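Long-range contacts in extracellular solute-binding protein, family 5 (Chelativorans sp., PDB 6WM6), which binds EDTA and various other aminopolycarboxylates in the periplasm, and probably passes them to an ABC transporter for uptake: residues 54-59 and 70-75; 79-84 and 189-194; 89-94 and 461-466; 158-163 and 174-179. One frame throughout, in Å; residues are numbered along the deposited sequence.

Contact 1. Residues 54-59 and 70-75. With EDO (1,2-ethanediol), chain H; SO4 (sulfate ion), chain B.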
# COMPACT_ATOMS: atom_id res chain seq x y z
N VAL A 54 4.49 -13.46 9.47
CA VAL A 54 4.90 -12.21 8.82
C VAL A 54 6.29 -12.39 8.25
O VAL A 54 7.07 -13.21 8.74
CB VAL A 54 4.83 -11.00 9.77
CG1 VAL A 54 3.39 -10.82 10.26
CG2 VAL A 54 5.79 -11.15 10.91
N THR A 55 6.59 -11.60 7.20
CA THR A 55 7.75 -11.84 6.35
C THR A 55 8.96 -10.98 6.69
O THR A 55 10.02 -11.17 6.08
CB THR A 55 7.38 -11.59 4.88
OG1 THR A 55 6.93 -10.24 4.71
CG2 THR A 55 6.27 -12.55 4.42
N ARG A 56 8.85 -10.04 7.64
CA ARG A 56 9.98 -9.22 8.05
C ARG A 56 10.14 -9.28 9.56
O ARG A 56 9.16 -9.44 10.30
CB ARG A 56 9.77 -7.74 7.67
CG ARG A 56 9.47 -7.45 6.21
CD ARG A 56 9.10 -5.98 6.06
NE ARG A 56 8.80 -5.59 4.68
CZ ARG A 56 9.69 -5.12 3.82
NH1 ARG A 56 10.96 -4.96 4.18
NH2 ARG A 56 9.31 -4.79 2.59
N ASP A 57 11.38 -9.14 10.03
CA ASP A 57 11.61 -8.89 11.44
C ASP A 57 11.12 -7.49 11.79
O ASP A 57 10.93 -6.64 10.92
CB ASP A 57 13.10 -9.04 11.77
CG ASP A 57 13.40 -9.04 13.27
OD1 ASP A 57 12.50 -9.29 14.09
OD2 ASP A 57 14.57 -8.79 13.64
N ILE A 58 10.89 -7.25 13.08
CA ILE A 58 10.45 -5.95 13.57
C ILE A 58 11.65 -5.26 14.21
O ILE A 58 12.11 -5.65 15.29
CB ILE A 58 9.32 -6.06 14.60
CG1 ILE A 58 8.16 -6.92 14.08
CG2 ILE A 58 8.84 -4.66 14.98
CD1 ILE A 58 7.46 -6.36 12.89
N THR A 59 12.17 -4.22 13.56
CA THR A 59 13.20 -3.37 14.13
C THR A 59 12.73 -1.95 14.39
O THR A 59 13.45 -1.17 15.02
CB THR A 59 14.44 -3.33 13.22
OG1 THR A 59 14.05 -2.92 11.91
CG2 THR A 59 15.07 -4.72 13.15
N ASN A 70 5.83 -0.16 6.57
CA ASN A 70 5.67 -1.33 5.71
C ASN A 70 4.51 -2.16 6.25
O ASN A 70 4.03 -1.95 7.38
CB ASN A 70 6.97 -2.13 5.57
CG ASN A 70 7.41 -2.76 6.87
OD1 ASN A 70 6.66 -3.52 7.50
ND2 ASN A 70 8.65 -2.50 7.27
N ALA A 71 4.04 -3.10 5.44
CA ALA A 71 2.84 -3.85 5.79
C ALA A 71 3.05 -4.75 7.01
O ALA A 71 2.07 -5.05 7.72
CB ALA A 71 2.37 -4.69 4.60
N VAL A 72 4.26 -5.20 7.29
CA VAL A 72 4.50 -6.02 8.47
C VAL A 72 4.31 -5.20 9.75
O VAL A 72 3.59 -5.62 10.68
CB VAL A 72 5.88 -6.69 8.42
CG1 VAL A 72 6.19 -7.39 9.73
CG2 VAL A 72 5.94 -7.66 7.26
N VAL A 73 4.97 -4.05 9.84
CA VAL A 73 4.80 -3.21 11.03
C VAL A 73 3.35 -2.79 11.17
O VAL A 73 2.80 -2.72 12.28
CB VAL A 73 5.76 -2.00 10.96
CG1 VAL A 73 5.60 -1.13 12.20
CG2 VAL A 73 7.20 -2.48 10.83
N ARG A 74 2.70 -2.49 10.06
CA ARG A 74 1.29 -2.09 10.10
C ARG A 74 0.44 -3.23 10.66
O ARG A 74 -0.40 -3.01 11.53
CB ARG A 74 0.85 -1.67 8.70
CG ARG A 74 -0.30 -0.68 8.68
CD ARG A 74 -0.57 -0.13 7.27
NE ARG A 74 0.59 0.56 6.71
CZ ARG A 74 1.29 0.16 5.66
NH1 ARG A 74 1.00 -0.94 5.01
NH2 ARG A 74 2.33 0.89 5.28
N THR A 75 0.65 -4.44 10.15
CA THR A 75 -0.12 -5.60 10.61
C THR A 75 0.09 -5.87 12.09
O THR A 75 -0.87 -6.11 12.83
CB THR A 75 0.27 -6.83 9.76
OG1 THR A 75 -0.21 -6.61 8.43
CG2 THR A 75 -0.36 -8.11 10.28
C1 EDO H . 2.47 -10.41 6.32
O1 EDO H . 3.88 -10.28 6.05
C2 EDO H . 1.89 -9.05 6.68
O2 EDO H . 1.37 -8.40 5.51
S SO4 B . 5.32 -2.74 1.55
O1 SO4 B . 4.31 -2.74 2.61
O2 SO4 B . 6.24 -3.85 1.75
O3 SO4 B . 4.66 -2.87 0.22
O4 SO4 B . 6.06 -1.48 1.60
O HOH W 1 10.14 -4.34 9.27
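V54 and V72 bring the two backbones together, their CA atoms 6.2 Å apart. Segment 54-59 leaves strand 49-54 as an irregular loop and runs past the first turn of helix 71-77. No direct hydrogen bond joins the segments. N70 is the N-cap of the helix, and its OD1 accepts from V73 N at 2.9 Å. A chi1 of 66° holds the N70 amide between its backbone N and carbonyl carbon, where it can turn back over the helix start.

V72 carries most of the apolar contact, with its two methyls serving different partners. CG1 of V72 meets I58 CD1 at 3.6 Å and V54 CB at 3.9 Å. CG2 of V72 touches R56 CG at 3.7 Å. R56 then extends from CG to NE across N70, and R56 CD comes 3.7 Å from N70 ND2. The guanidinium and the amide are nearly parallel, 17° apart, with N70 CB over one guanidinium face. Water 1 bridges D57 O and N70 ND2. R56 O is buried under V72 CG1 and has no polar partner in the model.

A sulfate, probably from the crystallisation liquor, sits at the helix start. Its O1 accepts from A71 N at 2.9 Å, and its O2 takes a weak bond from R56 NH2 at 3.3 Å. The sulfate is also hydrogen-bonded to Y460 OH. A helix N-terminus beside an arginine should give a positive local field. The bound sulfate is consistent with such a preference for anions.

Contact 2. Residues 79-84 and 189-194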
# COMPACT_ATOMS: atom_id res chain seq x y z
N PRO A 79 -3.28 -4.06 16.06
CA PRO A 79 -4.03 -4.46 17.27
C PRO A 79 -3.80 -3.59 18.48
O PRO A 79 -4.55 -3.74 19.45
CB PRO A 79 -3.55 -5.89 17.52
CG PRO A 79 -3.05 -6.36 16.18
CD PRO A 79 -2.41 -5.12 15.58
N ILE A 80 -2.79 -2.71 18.47
CA ILE A 80 -2.48 -1.89 19.63
C ILE A 80 -2.68 -0.40 19.38
O ILE A 80 -2.76 0.38 20.35
CB ILE A 80 -1.07 -2.17 20.18
CG1 ILE A 80 0.00 -1.45 19.38
CG2 ILE A 80 -0.80 -3.66 20.22
CD1 ILE A 80 1.39 -1.55 20.00
N VAL A 81 -2.75 0.06 18.14
CA VAL A 81 -2.78 1.49 17.82
C VAL A 81 -4.22 1.87 17.45
O VAL A 81 -4.80 1.24 16.56
CB VAL A 81 -1.83 1.79 16.66
CG1 VAL A 81 -2.01 3.23 16.19
CG2 VAL A 81 -0.40 1.54 17.05
N PRO A 82 -4.81 2.87 18.09
CA PRO A 82 -6.16 3.29 17.70
C PRO A 82 -6.12 4.20 16.49
O PRO A 82 -5.15 4.93 16.27
CB PRO A 82 -6.68 4.03 18.94
CG PRO A 82 -5.49 4.42 19.72
CD PRO A 82 -4.32 3.60 19.28
N SER A 83 -7.19 4.14 15.69
CA SER A 83 -7.29 4.84 14.41
C SER A 83 -8.59 5.63 14.38
O SER A 83 -9.64 5.12 14.78
CB SER A 83 -7.31 3.85 13.22
OG SER A 83 -6.17 2.99 13.24
N ALA A 84 -8.56 6.86 13.83
CA ALA A 84 -9.81 7.61 13.67
C ALA A 84 -10.73 6.94 12.66
O ALA A 84 -11.94 6.79 12.93
CB ALA A 84 -9.51 9.06 13.28
N PHE A 189 -3.29 6.69 12.94
CA PHE A 189 -2.44 5.99 13.88
C PHE A 189 -2.14 6.96 15.02
O PHE A 189 -1.44 7.95 14.81
CB PHE A 189 -1.14 5.52 13.23
CG PHE A 189 -1.37 4.68 12.00
CD1 PHE A 189 -1.65 3.34 12.11
CD2 PHE A 189 -1.31 5.27 10.75
CE1 PHE A 189 -1.89 2.58 10.95
CE2 PHE A 189 -1.54 4.51 9.60
CZ PHE A 189 -1.82 3.17 9.72
N LEU A 190 -2.68 6.69 16.20
CA LEU A 190 -2.48 7.54 17.37
C LEU A 190 -1.58 6.84 18.38
O LEU A 190 -1.68 5.62 18.58
CB LEU A 190 -3.82 7.89 18.02
CG LEU A 190 -4.73 8.78 17.19
CD1 LEU A 190 -6.10 8.87 17.82
CD2 LEU A 190 -4.11 10.16 17.05
N TYR A 191 -0.72 7.62 19.04
CA TYR A 191 0.27 7.15 19.99
C TYR A 191 0.06 7.84 21.33
O TYR A 191 -0.47 8.96 21.40
CB TYR A 191 1.69 7.38 19.44
CG TYR A 191 1.89 6.58 18.18
CD1 TYR A 191 2.31 5.26 18.24
CD2 TYR A 191 1.58 7.10 16.93
CE1 TYR A 191 2.45 4.49 17.10
CE2 TYR A 191 1.72 6.33 15.77
CZ TYR A 191 2.16 5.03 15.87
OH TYR A 191 2.27 4.23 14.73
N PRO A 192 0.45 7.20 22.44
CA PRO A 192 0.14 7.77 23.77
C PRO A 192 1.04 8.95 24.13
O PRO A 192 2.20 8.78 24.57
CB PRO A 192 0.33 6.58 24.71
CG PRO A 192 1.35 5.73 24.01
CD PRO A 192 0.99 5.83 22.55
N ALA A 193 0.49 10.16 24.02
CA ALA A 193 1.26 11.37 24.26
C ALA A 193 1.79 11.43 25.68
O ALA A 193 2.90 11.90 25.91
CB ALA A 193 0.40 12.60 23.97
N HIS A 194 1.01 10.96 26.66
CA HIS A 194 1.44 11.04 28.05
C HIS A 194 2.63 10.15 28.33
O HIS A 194 3.37 10.42 29.29
CB HIS A 194 0.28 10.73 29.00
CG HIS A 194 -0.16 9.30 28.98
ND1 HIS A 194 -0.95 8.77 27.98
CD2 HIS A 194 0.05 8.30 29.87
CE1 HIS A 194 -1.18 7.50 28.24
NE2 HIS A 194 -0.59 7.19 29.37
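L190 N donates to P82 O at 3.0 Å, and this is the one hydrogen bond between the segments. The donor lies nearly in line with the P82 carbonyl, at a C=O...N angle of 171°. Packing is close around this bond. V81 points at the other segment, and its chi1 of 172° sets CG1 anti to the backbone N. V81 CG1 thereby lands 3.4 Å from L190 O. It also reaches F189 CB at 3.8 Å and lies at the edge of the F189 ring, near the ring plane. P82 CD approaches the same L190 O at 3.4 Å. Two carbons thus press on that carbonyl oxygen, which is buried and has no polar partner in the model.

The contact joins two loops of this family 5 solute-binding protein, one between helix 71-77 and strand 85-87, the other leading into helix 193-196. Their pairing continues outside the bond, where A84 bonds to F187 through the backbone and S83 OG bonds to M188 O.

Away from this centre the fit is looser. V81 CG2 comes only to 4.1 Å from Y191 CE1, meeting the ring obliquely. P82 CG and L190 CB are 4.2 Å apart. F189 leaves its backbone pointing away from segment 79-84; its CB still touches V81, but the residue stays partly exposed. The L190 side chain leaves in another direction and packs on F134 of helix 131-141.

Contact 3. Residues 89-94 and 461-466. With EDO (1,2-ethanediol), chain I.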
# COMPACT_ATOMS: atom_id res chain seq x y z
N PRO A 89 -12.67 -3.64 3.51
CA PRO A 89 -12.36 -4.47 2.33
C PRO A 89 -12.93 -3.94 1.03
O PRO A 89 -12.37 -4.26 -0.03
CB PRO A 89 -12.91 -5.86 2.70
CG PRO A 89 -12.73 -5.91 4.20
CD PRO A 89 -13.06 -4.49 4.67
N ASP A 90 -14.02 -3.17 1.08
CA ASP A 90 -14.57 -2.53 -0.11
C ASP A 90 -13.87 -1.22 -0.45
O ASP A 90 -14.34 -0.50 -1.35
CB ASP A 90 -16.08 -2.35 0.04
CG ASP A 90 -16.46 -1.48 1.22
OD1 ASP A 90 -15.59 -0.94 1.92
OD2 ASP A 90 -17.70 -1.32 1.45
N PHE A 91 -12.76 -0.91 0.21
CA PHE A 91 -11.90 0.26 -0.04
C PHE A 91 -12.54 1.56 0.42
O PHE A 91 -12.11 2.64 0.01
CB PHE A 91 -11.42 0.33 -1.49
CG PHE A 91 -10.01 0.89 -1.66
CD1 PHE A 91 -8.98 0.59 -0.79
CD2 PHE A 91 -9.73 1.68 -2.75
CE1 PHE A 91 -7.68 1.08 -1.00
CE2 PHE A 91 -8.43 2.17 -2.95
CZ PHE A 91 -7.44 1.87 -2.09
N THR A 92 -13.53 1.50 1.30
CA THR A 92 -14.11 2.67 1.94
C THR A 92 -13.44 2.90 3.29
O THR A 92 -12.80 2.01 3.86
CB THR A 92 -15.61 2.54 2.13
OG1 THR A 92 -15.93 1.49 3.03
CG2 THR A 92 -16.32 2.29 0.79
N LEU A 93 -13.58 4.12 3.80
CA LEU A 93 -13.13 4.47 5.13
C LEU A 93 -14.31 4.42 6.09
O LEU A 93 -15.37 5.01 5.81
CB LEU A 93 -12.55 5.89 5.13
CG LEU A 93 -11.17 6.02 4.54
CD1 LEU A 93 -10.79 7.48 4.33
CD2 LEU A 93 -10.12 5.35 5.41
N LYS A 94 -14.15 3.72 7.19
CA LYS A 94 -15.18 3.60 8.22
C LYS A 94 -14.68 4.27 9.49
O LYS A 94 -13.61 3.92 10.01
CB LYS A 94 -15.51 2.14 8.51
CG LYS A 94 -16.60 1.95 9.54
CD LYS A 94 -16.75 0.47 9.93
CE LYS A 94 -17.81 0.28 11.00
NZ LYS A 94 -18.26 -1.15 11.05
N PHE A 461 3.30 -0.19 -7.28
CA PHE A 461 2.88 0.90 -6.40
C PHE A 461 1.68 0.44 -5.58
O PHE A 461 0.87 -0.36 -6.04
CB PHE A 461 2.47 2.14 -7.22
CG PHE A 461 3.62 3.02 -7.63
CD1 PHE A 461 4.53 3.46 -6.70
CD2 PHE A 461 3.78 3.41 -8.95
CE1 PHE A 461 5.57 4.29 -7.08
CE2 PHE A 461 4.84 4.23 -9.32
CZ PHE A 461 5.72 4.66 -8.39
N SER A 462 1.52 1.01 -4.40
CA SER A 462 0.40 0.70 -3.50
C SER A 462 -0.59 1.87 -3.58
O SER A 462 -0.29 2.98 -3.13
CB SER A 462 0.90 0.55 -2.06
OG SER A 462 1.84 -0.48 -1.94
N GLN A 463 -1.77 1.62 -4.13
CA GLN A 463 -2.77 2.67 -4.25
C GLN A 463 -3.43 2.98 -2.91
O GLN A 463 -3.59 2.10 -2.05
CB GLN A 463 -3.84 2.27 -5.27
CG GLN A 463 -5.00 3.25 -5.42
CD GLN A 463 -4.60 4.59 -5.98
OE1 GLN A 463 -3.63 5.22 -5.53
NE2 GLN A 463 -5.34 5.06 -6.99
N GLN A 464 -3.82 4.24 -2.74
CA GLN A 464 -4.51 4.76 -1.57
C GLN A 464 -5.98 5.02 -1.88
O GLN A 464 -6.43 5.08 -3.03
CB GLN A 464 -3.83 6.06 -1.11
CG GLN A 464 -2.41 5.83 -0.66
CD GLN A 464 -1.68 7.14 -0.41
OE1 GLN A 464 -2.32 8.20 -0.25
NE2 GLN A 464 -0.35 7.08 -0.35
N VAL A 465 -6.75 5.25 -0.80
CA VAL A 465 -8.16 5.54 -0.95
C VAL A 465 -8.39 6.84 -1.69
O VAL A 465 -9.39 6.98 -2.40
CB VAL A 465 -8.83 5.58 0.44
CG1 VAL A 465 -10.24 6.14 0.36
CG2 VAL A 465 -8.86 4.17 1.03
N PHE A 466 -7.47 7.82 -1.55
CA PHE A 466 -7.58 9.10 -2.26
C PHE A 466 -6.54 9.15 -3.36
O PHE A 466 -5.36 9.45 -3.10
CB PHE A 466 -7.38 10.26 -1.28
CG PHE A 466 -8.37 10.28 -0.16
CD1 PHE A 466 -9.67 10.67 -0.40
CD2 PHE A 466 -8.00 9.89 1.10
CE1 PHE A 466 -10.60 10.67 0.65
CE2 PHE A 466 -8.93 9.90 2.15
CZ PHE A 466 -10.21 10.28 1.90
C1 EDO I . -4.88 4.66 2.92
O1 EDO I . -5.47 5.31 1.79
C2 EDO I . -4.48 3.24 2.55
O2 EDO I . -3.43 3.24 1.57
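F91 lays its ring against V465, with V465 CG2 over one face, 4.0 Å from the ring centroid. The methyl is 17° off the ring normal, which makes this a CH-pi contact. The F91 and V465 side chains run antiparallel alongside one another. F91 has a positive phi of 72° and an unusual chi1 of -145°, well away from a staggered value. This conformation carries the ring to the backbone of segment 461-466. F91 CZ approaches Q464 C at 3.5 Å, and Q463 O lies at the ring edge, in its plane.

D90 fixes the turn that holds F91. Its OD1 accepts from T92 OG1 at 2.7 Å and from T92 N at 3.3 Å, both on the same face of the carboxylate. The second bond defines an Asx turn.

L93 crosses F466 at about a right angle, and L93 CD1 reaches F466 CZ at 3.8 Å. V465 CG1 stands above the F466 ring. V465 N gives an almost straight bond of 2.9 Å to O1 of a 1,2-ethanediol. Q463 OE1 accepts from Q464 N, while Q463 NE2 turns to Q360 and M355.

Strand 93-95 pairs with strand 85-87, whose V87 touches both L93 and V465. On the other side, strand 456-462 of the large mixed sheet ends here, and the chain runs on to F466, the N-cap residue of helix 467-474.

Contact 4. Residues 158-163 and 174-179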
# COMPACT_ATOMS: atom_id res chain seq x y z
N ASP A 158 -0.03 18.53 7.53
CA ASP A 158 0.49 19.89 7.44
C ASP A 158 -0.56 20.91 7.01
O ASP A 158 -0.33 22.12 7.19
CB ASP A 158 1.74 19.97 6.54
CG ASP A 158 1.55 19.40 5.16
OD1 ASP A 158 0.54 18.75 4.86
OD2 ASP A 158 2.47 19.60 4.32
N PHE A 159 -1.69 20.48 6.45
CA PHE A 159 -2.77 21.40 6.09
C PHE A 159 -3.58 21.82 7.31
O PHE A 159 -4.36 22.77 7.22
CB PHE A 159 -3.73 20.76 5.09
CG PHE A 159 -3.20 20.65 3.68
CD1 PHE A 159 -2.02 19.98 3.41
CD2 PHE A 159 -3.92 21.19 2.62
CE1 PHE A 159 -1.55 19.88 2.10
CE2 PHE A 159 -3.45 21.09 1.33
CZ PHE A 159 -2.27 20.43 1.07
N ILE A 160 -3.45 21.13 8.44
CA ILE A 160 -4.06 21.56 9.69
C ILE A 160 -3.16 22.64 10.30
O ILE A 160 -1.99 22.39 10.59
CB ILE A 160 -4.27 20.39 10.65
CG1 ILE A 160 -5.32 19.42 10.09
CG2 ILE A 160 -4.65 20.89 12.06
CD1 ILE A 160 -5.45 18.12 10.89
N GLU A 161 -3.71 23.83 10.47
CA GLU A 161 -2.96 24.97 11.00
C GLU A 161 -3.13 25.14 12.50
O GLU A 161 -2.17 25.55 13.17
CB GLU A 161 -3.43 26.25 10.29
CG GLU A 161 -2.62 27.48 10.61
CD GLU A 161 -3.03 28.66 9.75
OE1 GLU A 161 -4.25 28.84 9.55
OE2 GLU A 161 -2.14 29.39 9.27
N THR A 162 -4.30 24.83 13.03
CA THR A 162 -4.54 24.87 14.47
C THR A 162 -5.31 23.62 14.87
O THR A 162 -6.18 23.13 14.13
CB THR A 162 -5.30 26.10 14.97
OG1 THR A 162 -6.61 26.14 14.43
CG2 THR A 162 -4.54 27.38 14.60
N LEU A 163 -4.98 23.08 16.03
CA LEU A 163 -5.59 21.86 16.54
C LEU A 163 -5.77 22.06 18.03
O LEU A 163 -4.78 22.12 18.77
CB LEU A 163 -4.71 20.65 16.23
CG LEU A 163 -5.33 19.28 16.50
CD1 LEU A 163 -6.58 19.07 15.71
CD2 LEU A 163 -4.30 18.21 16.14
N ALA A 174 -9.95 20.72 14.51
CA ALA A 174 -8.88 20.94 13.54
C ALA A 174 -9.31 22.02 12.56
O ALA A 174 -10.35 21.88 11.90
CB ALA A 174 -8.59 19.65 12.77
N THR A 175 -8.53 23.08 12.46
CA THR A 175 -8.77 24.14 11.50
C THR A 175 -7.68 24.11 10.43
O THR A 175 -6.49 24.11 10.76
CB THR A 175 -8.80 25.51 12.19
OG1 THR A 175 -9.78 25.51 13.23
CG2 THR A 175 -9.16 26.61 11.17
N PHE A 176 -8.09 24.06 9.16
CA PHE A 176 -7.19 23.91 8.03
C PHE A 176 -6.85 25.25 7.41
O PHE A 176 -7.68 26.16 7.35
CB PHE A 176 -7.85 23.01 6.96
CG PHE A 176 -7.98 21.56 7.35
CD1 PHE A 176 -8.89 21.16 8.32
CD2 PHE A 176 -7.21 20.60 6.73
CE1 PHE A 176 -9.01 19.81 8.66
CE2 PHE A 176 -7.34 19.26 7.06
CZ PHE A 176 -8.21 18.87 8.02
N SER A 177 -5.62 25.37 6.92
CA SER A 177 -5.21 26.59 6.22
C SER A 177 -5.71 26.66 4.79
O SER A 177 -5.74 27.76 4.20
CB SER A 177 -3.68 26.71 6.24
OG SER A 177 -3.08 25.56 5.66
N GLU A 178 -6.09 25.54 4.21
CA GLU A 178 -6.66 25.48 2.87
C GLU A 178 -7.44 24.19 2.74
O GLU A 178 -7.25 23.27 3.56
CB GLU A 178 -5.57 25.56 1.80
CG GLU A 178 -4.56 24.44 1.85
CD GLU A 178 -3.46 24.62 0.82
OE1 GLU A 178 -3.67 24.23 -0.35
OE2 GLU A 178 -2.39 25.15 1.18
N PRO A 179 -8.32 24.08 1.75
CA PRO A 179 -9.17 22.89 1.64
C PRO A 179 -8.35 21.62 1.43
O PRO A 179 -7.32 21.62 0.75
CB PRO A 179 -10.05 23.18 0.43
CG PRO A 179 -10.00 24.67 0.25
CD PRO A 179 -8.65 25.10 0.73
O HOH W 2 -1.51 24.59 7.70
O HOH W 3 -7.29 28.98 8.18
O HOH W 4 -8.71 24.59 15.62
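I160 and F176 form a non-hydrogen-bonded antiparallel pair whose side chains diverge at CB and meet again further out. I160 CB itself stays more than 4.2 Å from segment 174-179. At CB the chain branches. CG2 of I160 faces T175 O at 3.9 Å. CG1 is set beside the backbone N by a chi1 of -67° and passes over a face of the F176 ring. I160 CG1 lies 3.8 Å from the ring centroid and 19° off the normal, a CH-pi contact. The tip, I160 CD1, goes on to A174 CB at 4.0 Å and also brushes F176 CZ. A174 CB takes a second methyl, L163 CD1, at 3.6 Å.

Strands 160-163 and 174-176 run antiparallel at 153°. The register slips by one residue between I160 and T162, in a classic beta bulge. T175 O accepts two bonds there, from E161 N at 2.8 Å and from T162 N at 3.2 Å, both in its carbonyl plane. T175 N answers with a bond to T162 O at 2.9 Å. On the F159 side of the bulge, S177 N bonds to F159 O, and water 2 links S177 OG with D158 O.

The pair is a beta hairpin at one side of a four-stranded antiparallel sheet. Strand 160-165 is outermost, and strand 171-176 lies between it and strand 111-117. F176 packs on V113 of that neighbour. Helix 131-141 contributes I135 and W138 beside L163, and W138 NE1 bonds to I160 O.

In the fold
Contacts 1 and 2 follow each other along the chain, with centres about 17 Å apart. They touch where R74 of helix 71-77 packs on F189. Contact 4 is nested inside the loops closed by contacts 2 and 3. It lies outermost, its centre about 26 Å from that of the chain, on the four-stranded sheet of 100-108, 111-117, 171-176 and 160-165. Contacts 2 and 3 interlace along the chain, with centres about 20 Å apart. Contact 3 closes the longest loop and ties strand 93-95 to the end of strand 456-462. It therefore probably bridges the lobes of the solute-binding fold, whereas the other three pack early-chain elements together.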